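Local coordinates for protein fusolin (PDB 4YN2) that builds the crystalline spindles of an entomopoxvirus that enhance virulence and, as a lytic polysaccharide mono-oxygenase relative, probably cleaves chitin, at residues A70-D75 against K79-Q84; A94-W99 against G104-V109; S145-Y150 against L191-T196. One frame throughout, in Å; residues are numbered along the deposited sequence.

Interaction 1 (A70-D75 against K79-Q84); sequences ALAGPD and KCHITQ
Ala72, just past the end of strand 69-71, faces Ile82 in the first turn of helix 79-86, with CA atoms 6.8 Å apart; the CA atoms of Asp75 and His81 are 7.4 Å apart. His81 carries most of the contact. Its CG lies anti to the backbone N (chi1 175°), which sends the ring across to the loop. There NE2 donates to Ala72 O at 2.7 Å, and the carbonyl oxygen sits close to the ring plane. ND1, the other ring nitrogen, is hydrogen-bonded to Gln85 OE1, and together the two bonds fix the rotation of the imidazole. The carboxylate of Asp75 lies over one face of this ring, shifted toward the rim, with OD2 3.3 Å from His81 CG. The two planes are 26° apart. Asp75 OD1 is near His81 NE2, but the angle is too poor for a hydrogen bond. The nearby carboxylate could still favour a protonated ring. Beside this, the CD1 tip of Ile82 rests on Ala72 CB at 3.6 Å. Ile82 also touches Tyr223 of strand 220-231. The arrangement is a short strand-to-helix connection, in which a histidine on the helix holds a main-chain carbonyl of the turn at the margin of the mixed sheet.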
loop_
_atom_site.group_PDB
_atom_site.type_symbol
_atom_site.label_atom_id
_atom_site.label_comp_id
_atom_site.label_asym_id
_atom_site.label_seq_id
_atom_site.Cartn_x
_atom_site.Cartn_y
_atom_site.Cartn_z
ATOM N N ALA A 70 0.055 -4.910 -17.329
ATOM C CA ALA A 70 0.801 -4.334 -18.443
ATOM C C ALA A 70 1.386 -5.462 -19.284
ATOM O O ALA A 70 1.833 -6.464 -18.721
ATOM C CB ALA A 70 1.901 -3.425 -17.924
ATOM N N LEU A 71 1.361 -5.316 -20.615
ATOM C CA LEU A 71 1.901 -6.313 -21.548
ATOM C C LEU A 71 3.373 -6.016 -21.830
ATOM O O LEU A 71 3.686 -4.937 -22.332
ATOM C CB LEU A 71 1.110 -6.304 -22.867
ATOM C CG LEU A 71 -0.383 -6.551 -22.765
ATOM C CD1 LEU A 71 -1.026 -6.526 -24.148
ATOM C CD2 LEU A 71 -0.675 -7.866 -22.071
ATOM N N ALA A 72 4.268 -6.945 -21.485
ATOM C CA ALA A 72 5.703 -6.779 -21.711
ATOM C C ALA A 72 6.200 -7.473 -22.984
ATOM O O ALA A 72 7.297 -7.169 -23.434
ATOM C CB ALA A 72 6.482 -7.311 -20.523
ATOM N N GLY A 73 5.436 -8.400 -23.542
ATOM C CA GLY A 73 5.883 -9.116 -24.725
ATOM C C GLY A 73 6.892 -10.187 -24.371
ATOM O O GLY A 73 7.047 -10.528 -23.195
ATOM N N PRO A 74 7.610 -10.738 -25.372
ATOM C CA PRO A 74 8.524 -11.862 -25.091
ATOM C C PRO A 74 9.731 -11.553 -24.199
ATOM O O PRO A 74 10.270 -12.474 -23.589
ATOM C CB PRO A 74 9.016 -12.286 -26.489
ATOM C CG PRO A 74 8.110 -11.673 -27.445
ATOM C CD PRO A 74 7.526 -10.458 -26.820
ATOM N N ASP A 75 10.166 -10.289 -24.143
ATOM C CA ASP A 75 11.333 -9.872 -23.356
ATOM C C ASP A 75 10.907 -9.250 -21.998
ATOM O O ASP A 75 11.481 -8.262 -21.552
ATOM C CB ASP A 75 12.202 -8.892 -24.171
ATOM C CG ASP A 75 11.491 -7.627 -24.599
ATOM O OD1 ASP A 75 10.264 -7.695 -24.860
ATOM O OD2 ASP A 75 12.165 -6.573 -24.706
ATOM N N LYS A 79 15.076 -6.023 -17.766
ATOM C CA LYS A 79 14.850 -5.004 -16.733
ATOM C C LYS A 79 14.667 -3.598 -17.314
ATOM O O LYS A 79 13.758 -2.899 -16.877
ATOM C CB LYS A 79 15.989 -4.987 -15.694
ATOM N N CYS A 80 15.486 -3.194 -18.303
ATOM C CA CYS A 80 15.346 -1.867 -18.917
ATOM C C CYS A 80 14.050 -1.768 -19.719
ATOM O O CYS A 80 13.444 -0.714 -19.716
ATOM C CB CYS A 80 16.555 -1.513 -19.780
ATOM S SG CYS A 80 18.089 -1.302 -18.843
ATOM N N HIS A 81 13.628 -2.840 -20.387
ATOM C CA HIS A 81 12.364 -2.860 -21.124
ATOM C C HIS A 81 11.201 -2.624 -20.152
ATOM O O HIS A 81 10.361 -1.769 -20.410
ATOM C CB HIS A 81 12.202 -4.201 -21.856
ATOM C CG HIS A 81 10.895 -4.384 -22.549
ATOM N ND1 HIS A 81 10.452 -3.485 -23.482
ATOM C CD2 HIS A 81 9.989 -5.382 -22.440
ATOM C CE1 HIS A 81 9.271 -3.923 -23.881
ATOM N NE2 HIS A 81 8.970 -5.081 -23.300
ATOM N N ILE A 82 11.201 -3.310 -19.002
ATOM C CA ILE A 82 10.134 -3.134 -18.010
ATOM C C ILE A 82 10.141 -1.714 -17.453
ATOM O O ILE A 82 9.113 -1.052 -17.449
ATOM C CB ILE A 82 10.243 -4.172 -16.856
ATOM C CG1 ILE A 82 10.054 -5.615 -17.366
ATOM C CG2 ILE A 82 9.232 -3.855 -15.720
ATOM C CD1 ILE A 82 8.750 -5.896 -18.130
ATOM N N THR A 83 11.304 -1.260 -17.000
ATOM C CA THR A 83 11.486 0.034 -16.354
ATOM C C THR A 83 11.299 1.215 -17.304
ATOM O O THR A 83 10.891 2.261 -16.833
ATOM C CB THR A 83 12.888 0.088 -15.705
ATOM O OG1 THR A 83 12.973 -0.924 -14.697
ATOM C CG2 THR A 83 13.221 1.434 -15.079
ATOM N N GLN A 84 11.638 1.094 -18.589
ATOM C CA GLN A 84 11.562 2.228 -19.504
ATOM C C GLN A 84 10.417 2.166 -20.497
ATOM O O GLN A 84 10.048 3.222 -20.988
ATOM C CB GLN A 84 12.886 2.362 -20.268
ATOM C CG GLN A 84 14.098 2.491 -19.339
ATOM C CD GLN A 84 14.084 3.751 -18.495
ATOM O OE1 GLN A 84 13.409 4.743 -18.805
ATOM N NE2 GLN A 84 14.782 3.723 -17.371
#

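Interaction 2 (A94-W99 against G104-V109); sequences AGAHSW and GDKSGV
His97 and Asp105 form a single antiparallel bridge, a non-hydrogen-bonded pair with CA atoms 4.1 Å apart. The bonds lie on either side of it: Lys106 N donates to Ala96 O at 2.9 Å, and Ser98 N to Gly104 O at 3.2 Å. The touching parts run 117° apart, so the pairing is far from straight antiparallel. Gly104 CA also makes a CA-H...O contact with Ser98 O at 3.3 Å. Ala96 points its CB at the other segment, 3.3 Å from Gly104 O and against CD of Lys106. Lys106 continues past it, and its NZ bonds to the carbonyl oxygen of Glu67. The bridge pinches the base of a small loop in the long connection between helix 79-86 and strand 118-121. Asp105 heads an Asx turn: its OD1 accepts from Ser107 N, nearly in line with the C-O bond, at 3.0 Å. Ser107 OG joins on the syn side of the same oxygen. With Asp105 CG anti to the backbone N (chi1 -167°), the carboxylate lies against the His97 backbone, OD1 being 3.4 Å from His97 CA. Its other oxygen, OD2, takes a water that Trp99 N also holds. Lys43 of helix 31-48 forms a salt bridge with OD2 and reaches His97 O as well, which ties both sides of the bridge to that helix. The CB atoms of His97 and Ser107 touch at 3.9 Å. The imidazole itself turns back along its own segment. Its ND1 donates to Gly95 O at 164°, with that oxygen near the ring plane. The indole of Trp99 leads away from the bridge and touches Val44 of helix 31-48 and Ala57 of helix 51-63.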
loop_
_atom_site.group_PDB
_atom_site.type_symbol
_atom_site.label_atom_id
_atom_site.label_comp_id
_atom_site.label_asym_id
_atom_site.label_seq_id
_atom_site.Cartn_x
_atom_site.Cartn_y
_atom_site.Cartn_z
ATOM N N ALA A 94 0.014 0.133 -12.719
ATOM C CA ALA A 94 0.690 -0.724 -13.692
ATOM C C ALA A 94 0.895 0.058 -15.022
ATOM O O ALA A 94 0.809 -0.517 -16.102
ATOM C CB ALA A 94 -0.082 -2.013 -13.914
ATOM N N GLY A 95 1.130 1.371 -14.912
ATOM C CA GLY A 95 1.377 2.251 -16.051
ATOM C C GLY A 95 0.164 2.784 -16.784
ATOM O O GLY A 95 0.323 3.574 -17.709
ATOM N N ALA A 96 -1.051 2.398 -16.374
ATOM C CA ALA A 96 -2.281 2.790 -17.065
ATOM C C ALA A 96 -2.739 4.177 -16.618
ATOM O O ALA A 96 -3.152 4.356 -15.477
ATOM C CB ALA A 96 -3.366 1.766 -16.797
ATOM N N HIS A 97 -2.649 5.159 -17.506
ATOM C CA HIS A 97 -3.011 6.533 -17.164
ATOM C C HIS A 97 -3.799 7.263 -18.286
ATOM O O HIS A 97 -3.819 8.489 -18.280
ATOM C CB HIS A 97 -1.735 7.312 -16.820
ATOM C CG HIS A 97 -0.833 7.539 -17.989
ATOM N ND1 HIS A 97 0.042 6.563 -18.427
ATOM C CD2 HIS A 97 -0.709 8.624 -18.786
ATOM C CE1 HIS A 97 0.649 7.075 -19.486
ATOM N NE2 HIS A 97 0.232 8.316 -19.730
ATOM N N SER A 98 -4.444 6.539 -19.219
ATOM C CA SER A 98 -5.206 7.146 -20.328
ATOM C C SER A 98 -6.524 6.404 -20.468
ATOM O O SER A 98 -6.513 5.230 -20.824
ATOM C CB SER A 98 -4.401 7.091 -21.624
ATOM O OG SER A 98 -3.197 7.833 -21.514
ATOM N N TRP A 99 -7.648 7.068 -20.145
ATOM C CA TRP A 99 -8.972 6.435 -20.060
ATOM C C TRP A 99 -9.460 5.769 -21.367
ATOM O O TRP A 99 -10.131 4.744 -21.281
ATOM C CB TRP A 99 -10.041 7.431 -19.549
ATOM C CG TRP A 99 -10.571 8.382 -20.579
ATOM C CD1 TRP A 99 -9.938 9.471 -21.104
ATOM C CD2 TRP A 99 -11.830 8.287 -21.250
ATOM N NE1 TRP A 99 -10.736 10.072 -22.051
ATOM C CE2 TRP A 99 -11.903 9.362 -22.163
ATOM C CE3 TRP A 99 -12.915 7.403 -21.159
ATOM C CZ2 TRP A 99 -13.021 9.579 -22.975
ATOM C CZ3 TRP A 99 -14.019 7.618 -21.967
ATOM C CH2 TRP A 99 -14.068 8.699 -22.855
ATOM N N GLY A 104 -7.050 1.458 -19.569
ATOM C CA GLY A 104 -7.655 2.682 -19.081
ATOM C C GLY A 104 -6.766 3.561 -18.236
ATOM O O GLY A 104 -5.547 3.634 -18.445
ATOM N N ASP A 105 -7.403 4.252 -17.296
ATOM C CA ASP A 105 -6.757 5.182 -16.397
ATOM C C ASP A 105 -6.948 4.753 -14.952
ATOM O O ASP A 105 -8.027 4.928 -14.378
ATOM C CB ASP A 105 -7.324 6.586 -16.618
ATOM C CG ASP A 105 -6.528 7.690 -15.955
ATOM O OD1 ASP A 105 -5.624 7.369 -15.131
ATOM O OD2 ASP A 105 -6.780 8.874 -16.271
ATOM N N LYS A 106 -5.869 4.230 -14.350
ATOM C CA LYS A 106 -5.850 3.844 -12.950
ATOM C C LYS A 106 -4.866 4.753 -12.191
ATOM O O LYS A 106 -4.445 4.415 -11.091
ATOM C CB LYS A 106 -5.468 2.374 -12.823
ATOM C CG LYS A 106 -6.459 1.426 -13.502
ATOM C CD LYS A 106 -5.782 0.180 -13.962
ATOM C CE LYS A 106 -6.746 -0.776 -14.622
ATOM N NZ LYS A 106 -6.113 -1.546 -15.716
ATOM N N SER A 107 -4.512 5.921 -12.768
ATOM C CA SER A 107 -3.499 6.812 -12.192
ATOM C C SER A 107 -3.945 7.483 -10.893
ATOM O O SER A 107 -3.094 7.959 -10.155
ATOM C CB SER A 107 -3.067 7.875 -13.199
ATOM O OG SER A 107 -4.161 8.705 -13.548
ATOM N N GLY A 108 -5.238 7.476 -10.583
ATOM C CA GLY A 108 -5.715 7.991 -9.308
ATOM C C GLY A 108 -5.170 7.191 -8.140
ATOM O O GLY A 108 -4.898 7.735 -7.071
ATOM N N VAL A 109 -4.953 5.893 -8.357
ATOM C CA VAL A 109 -4.425 4.998 -7.326
ATOM C C VAL A 109 -2.917 5.248 -7.104
ATOM O O VAL A 109 -2.378 4.816 -6.086
ATOM C CB VAL A 109 -4.750 3.520 -7.708
ATOM C CG1 VAL A 109 -4.085 2.522 -6.777
ATOM C CG2 VAL A 109 -6.258 3.307 -7.707
HETATM O O HOH W 1 -7.333 9.538 -18.798
#

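Interaction 3 (S145-Y150 against L191-T196); sequences SYYEVY and LVYRFT. With NAG (2-acetamido-2-deoxy-beta-D-glucopyranose), chain B; EDO (1,2-ethanediol), chain D.
Glu148 OE1 is gripped twice: Tyr150 OH donates to it at 2.6 Å, from above the carboxylate plane, and Arg211 forms a salt bridge. OE2 takes N2 of the bound N-acetylglucosamine at 2.7 Å, nearly straight. The sugar is probably linked to Asn173; Glu148, Tyr150 and Asn173 belong to the glycan pocket. From the other face of strand 145-152, Tyr147 and Val149 point toward strand 191-200. The two segments cross at -46° with axes 10.3 Å apart. This is the interior of the beta-sandwich, where the mixed sheet packs on the antiparallel one. Tyr147, Tyr193 and Phe195 make an aromatic cluster there. CE1 of Phe195 lies over one face of the Tyr147 ring, toward its rim; the planes are oblique, 39° apart. CG of Phe195 sits between its backbone N and carbonyl carbon (chi1 49°), which swings the ring in beside Tyr147. Val149 CG2 comes to the edge of the Phe195 ring, 3.7 Å from Phe195 CE2. The hydroxyl of Tyr147 presses obliquely on Tyr193, 3.1 Å from its CD2. Tyr193 OH itself bonds to Glu143, while Trp212 stacks on Tyr147 and also meets Tyr193.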
loop_
_atom_site.group_PDB
_atom_site.type_symbol
_atom_site.label_atom_id
_atom_site.label_comp_id
_atom_site.label_asym_id
_atom_site.label_seq_id
_atom_site.Cartn_x
_atom_site.Cartn_y
_atom_site.Cartn_z
ATOM N N SER A 145 4.587 -18.819 -14.486
ATOM C CA SER A 145 4.655 -17.447 -14.003
ATOM C C SER A 145 5.564 -17.377 -12.784
ATOM O O SER A 145 5.893 -18.403 -12.202
ATOM C CB SER A 145 3.256 -16.940 -13.656
ATOM O OG SER A 145 2.708 -17.691 -12.585
ATOM N N TYR A 146 5.966 -16.177 -12.394
ATOM C CA TYR A 146 6.774 -15.984 -11.191
ATOM C C TYR A 146 6.396 -14.672 -10.543
ATOM O O TYR A 146 5.718 -13.840 -11.151
ATOM C CB TYR A 146 8.289 -16.049 -11.480
ATOM C CG TYR A 146 8.797 -14.983 -12.417
ATOM C CD1 TYR A 146 8.678 -15.127 -13.789
ATOM C CD2 TYR A 146 9.457 -13.859 -11.936
ATOM C CE1 TYR A 146 9.131 -14.147 -14.661
ATOM C CE2 TYR A 146 9.933 -12.881 -12.799
ATOM C CZ TYR A 146 9.789 -13.037 -14.167
ATOM O OH TYR A 146 10.254 -12.096 -15.053
ATOM N N TYR A 147 6.783 -14.529 -9.280
ATOM C CA TYR A 147 6.482 -13.360 -8.476
ATOM C C TYR A 147 7.727 -12.617 -8.076
ATOM O O TYR A 147 8.677 -13.240 -7.632
ATOM C CB TYR A 147 5.755 -13.787 -7.192
ATOM C CG TYR A 147 4.304 -14.126 -7.407
ATOM C CD1 TYR A 147 3.919 -15.391 -7.826
ATOM C CD2 TYR A 147 3.312 -13.176 -7.208
ATOM C CE1 TYR A 147 2.580 -15.713 -8.015
ATOM C CE2 TYR A 147 1.971 -13.480 -7.409
ATOM C CZ TYR A 147 1.607 -14.746 -7.824
ATOM O OH TYR A 147 0.283 -15.045 -8.000
ATOM N N GLU A 148 7.705 -11.289 -8.196
ATOM C CA GLU A 148 8.739 -10.421 -7.668
ATOM C C GLU A 148 8.086 -9.536 -6.660
ATOM O O GLU A 148 6.960 -9.082 -6.893
ATOM C CB GLU A 148 9.421 -9.577 -8.749
ATOM C CG GLU A 148 10.209 -10.380 -9.766
ATOM C CD GLU A 148 10.703 -9.551 -10.931
ATOM O OE1 GLU A 148 10.253 -8.393 -11.077
ATOM O OE2 GLU A 148 11.546 -10.057 -11.703
ATOM N N VAL A 149 8.757 -9.294 -5.537
ATOM C CA VAL A 149 8.280 -8.366 -4.528
ATOM C C VAL A 149 9.365 -7.348 -4.311
ATOM O O VAL A 149 10.526 -7.716 -4.120
ATOM C CB VAL A 149 7.862 -9.026 -3.195
ATOM C CG1 VAL A 149 7.203 -8.006 -2.279
ATOM C CG2 VAL A 149 6.922 -10.201 -3.437
ATOM N N TYR A 150 8.990 -6.071 -4.370
ATOM C CA TYR A 150 9.870 -4.948 -4.091
ATOM C C TYR A 150 9.338 -4.244 -2.897
ATOM O O TYR A 150 8.155 -4.367 -2.607
ATOM C CB TYR A 150 9.959 -3.952 -5.260
ATOM C CG TYR A 150 10.357 -4.549 -6.586
ATOM C CD1 TYR A 150 9.452 -5.289 -7.340
ATOM C CD2 TYR A 150 11.642 -4.378 -7.093
ATOM C CE1 TYR A 150 9.811 -5.841 -8.565
ATOM C CE2 TYR A 150 12.021 -4.953 -8.309
ATOM C CZ TYR A 150 11.104 -5.697 -9.033
ATOM O OH TYR A 150 11.472 -6.258 -10.229
ATOM N N LEU A 191 -8.360 -21.216 -4.895
ATOM C CA LEU A 191 -6.947 -21.518 -4.609
ATOM C C LEU A 191 -6.181 -20.217 -4.627
ATOM O O LEU A 191 -6.629 -19.272 -5.276
ATOM C CB LEU A 191 -6.361 -22.483 -5.645
ATOM C CG LEU A 191 -6.900 -23.903 -5.638
ATOM C CD1 LEU A 191 -6.472 -24.640 -6.898
ATOM C CD2 LEU A 191 -6.431 -24.673 -4.414
ATOM N N VAL A 192 -5.035 -20.156 -3.940
ATOM C CA VAL A 192 -4.251 -18.921 -3.848
ATOM C C VAL A 192 -2.771 -19.173 -4.010
ATOM O O VAL A 192 -2.270 -20.263 -3.726
ATOM C CB VAL A 192 -4.497 -18.191 -2.498
ATOM C CG1 VAL A 192 -5.874 -17.542 -2.465
ATOM C CG2 VAL A 192 -4.324 -19.128 -1.312
ATOM N N TYR A 193 -2.061 -18.124 -4.399
ATOM C CA TYR A 193 -0.607 -18.154 -4.449
ATOM C C TYR A 193 -0.156 -17.579 -3.134
ATOM O O TYR A 193 -0.345 -16.389 -2.899
ATOM C CB TYR A 193 -0.071 -17.389 -5.643
ATOM C CG TYR A 193 -0.358 -18.082 -6.948
ATOM C CD1 TYR A 193 0.423 -19.148 -7.379
ATOM C CD2 TYR A 193 -1.410 -17.676 -7.758
ATOM C CE1 TYR A 193 0.170 -19.784 -8.590
ATOM C CE2 TYR A 193 -1.664 -18.294 -8.977
ATOM C CZ TYR A 193 -0.860 -19.339 -9.399
ATOM O OH TYR A 193 -1.157 -19.980 -10.574
ATOM N N ARG A 194 0.311 -18.447 -2.230
ATOM C CA ARG A 194 0.735 -18.094 -0.875
ATOM C C ARG A 194 2.229 -18.239 -0.780
ATOM O O ARG A 194 2.751 -19.292 -1.148
ATOM C CB ARG A 194 0.054 -19.014 0.160
ATOM C CG ARG A 194 -1.191 -18.452 0.786
ATOM C CD ARG A 194 -1.573 -19.194 2.056
ATOM N NE ARG A 194 -2.063 -20.567 1.858
ATOM C CZ ARG A 194 -1.522 -21.684 2.355
ATOM N NH1 ARG A 194 -0.389 -21.642 3.047
ATOM N NH2 ARG A 194 -2.099 -22.858 2.138
ATOM N N PHE A 195 2.932 -17.218 -0.291
ATOM C CA PHE A 195 4.386 -17.297 -0.260
ATOM C C PHE A 195 4.971 -16.493 0.883
ATOM O O PHE A 195 4.542 -15.369 1.149
ATOM C CB PHE A 195 4.993 -16.867 -1.613
ATOM C CG PHE A 195 4.502 -15.563 -2.207
ATOM C CD1 PHE A 195 3.220 -15.453 -2.722
ATOM C CD2 PHE A 195 5.369 -14.499 -2.392
ATOM C CE1 PHE A 195 2.781 -14.269 -3.300
ATOM C CE2 PHE A 195 4.929 -13.316 -2.983
ATOM C CZ PHE A 195 3.638 -13.203 -3.423
ATOM N N THR A 196 5.966 -17.086 1.553
ATOM C CA THR A 196 6.621 -16.489 2.714
ATOM C C THR A 196 7.745 -15.591 2.248
ATOM O O THR A 196 8.715 -16.070 1.674
ATOM C CB THR A 196 7.098 -17.569 3.678
ATOM O OG1 THR A 196 5.954 -18.320 4.062
ATOM C CG2 THR A 196 7.731 -16.988 4.930
HETATM C C1 NAG B . 13.742 -13.116 -11.274
HETATM C C2 NAG B . 14.597 -12.111 -12.042
HETATM C C3 NAG B . 14.464 -12.408 -13.534
HETATM C C4 NAG B . 14.793 -13.871 -13.822
HETATM C C5 NAG B . 13.982 -14.801 -12.926
HETATM C C6 NAG B . 14.353 -16.263 -13.073
HETATM C C7 NAG B . 15.019 -9.769 -11.387
HETATM C C8 NAG B . 14.382 -8.457 -11.049
HETATM N N2 NAG B . 14.180 -10.749 -11.758
HETATM O O3 NAG B . 15.387 -11.569 -14.215
HETATM O O4 NAG B . 14.483 -14.189 -15.171
HETATM O O5 NAG B . 14.197 -14.438 -11.556
HETATM O O6 NAG B . 15.745 -16.486 -12.949
HETATM O O7 NAG B . 16.235 -9.927 -11.351
HETATM C C1 EDO D . 4.565 -21.069 1.634
HETATM O O1 EDO D . 4.372 -19.820 2.307
HETATM C C2 EDO D . 5.457 -20.892 0.379
HETATM O O2 EDO D . 6.466 -19.903 0.605
#

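The three contacts follow one another along the chain and neither nest nor cross. Interaction 1 comes first and closes a short turn between strand 69-71 and helix 79-86. Interaction 2 follows that helix and pinches a small loop before strand 118-121. The two touch where Ala70 CB packs on Ala94 O, 3.6 Å away, although their centres are about 17 Å apart. Interaction 3 spans much more sequence: 40 residues, including strands 168-174 and 178-180, lie between 145-150 and 191-196. It joins the two sheets of the sandwich. Interactions 1 and 3 both reach the mixed sheet, whereas interaction 2 is tied to helices 31-48 and 51-63.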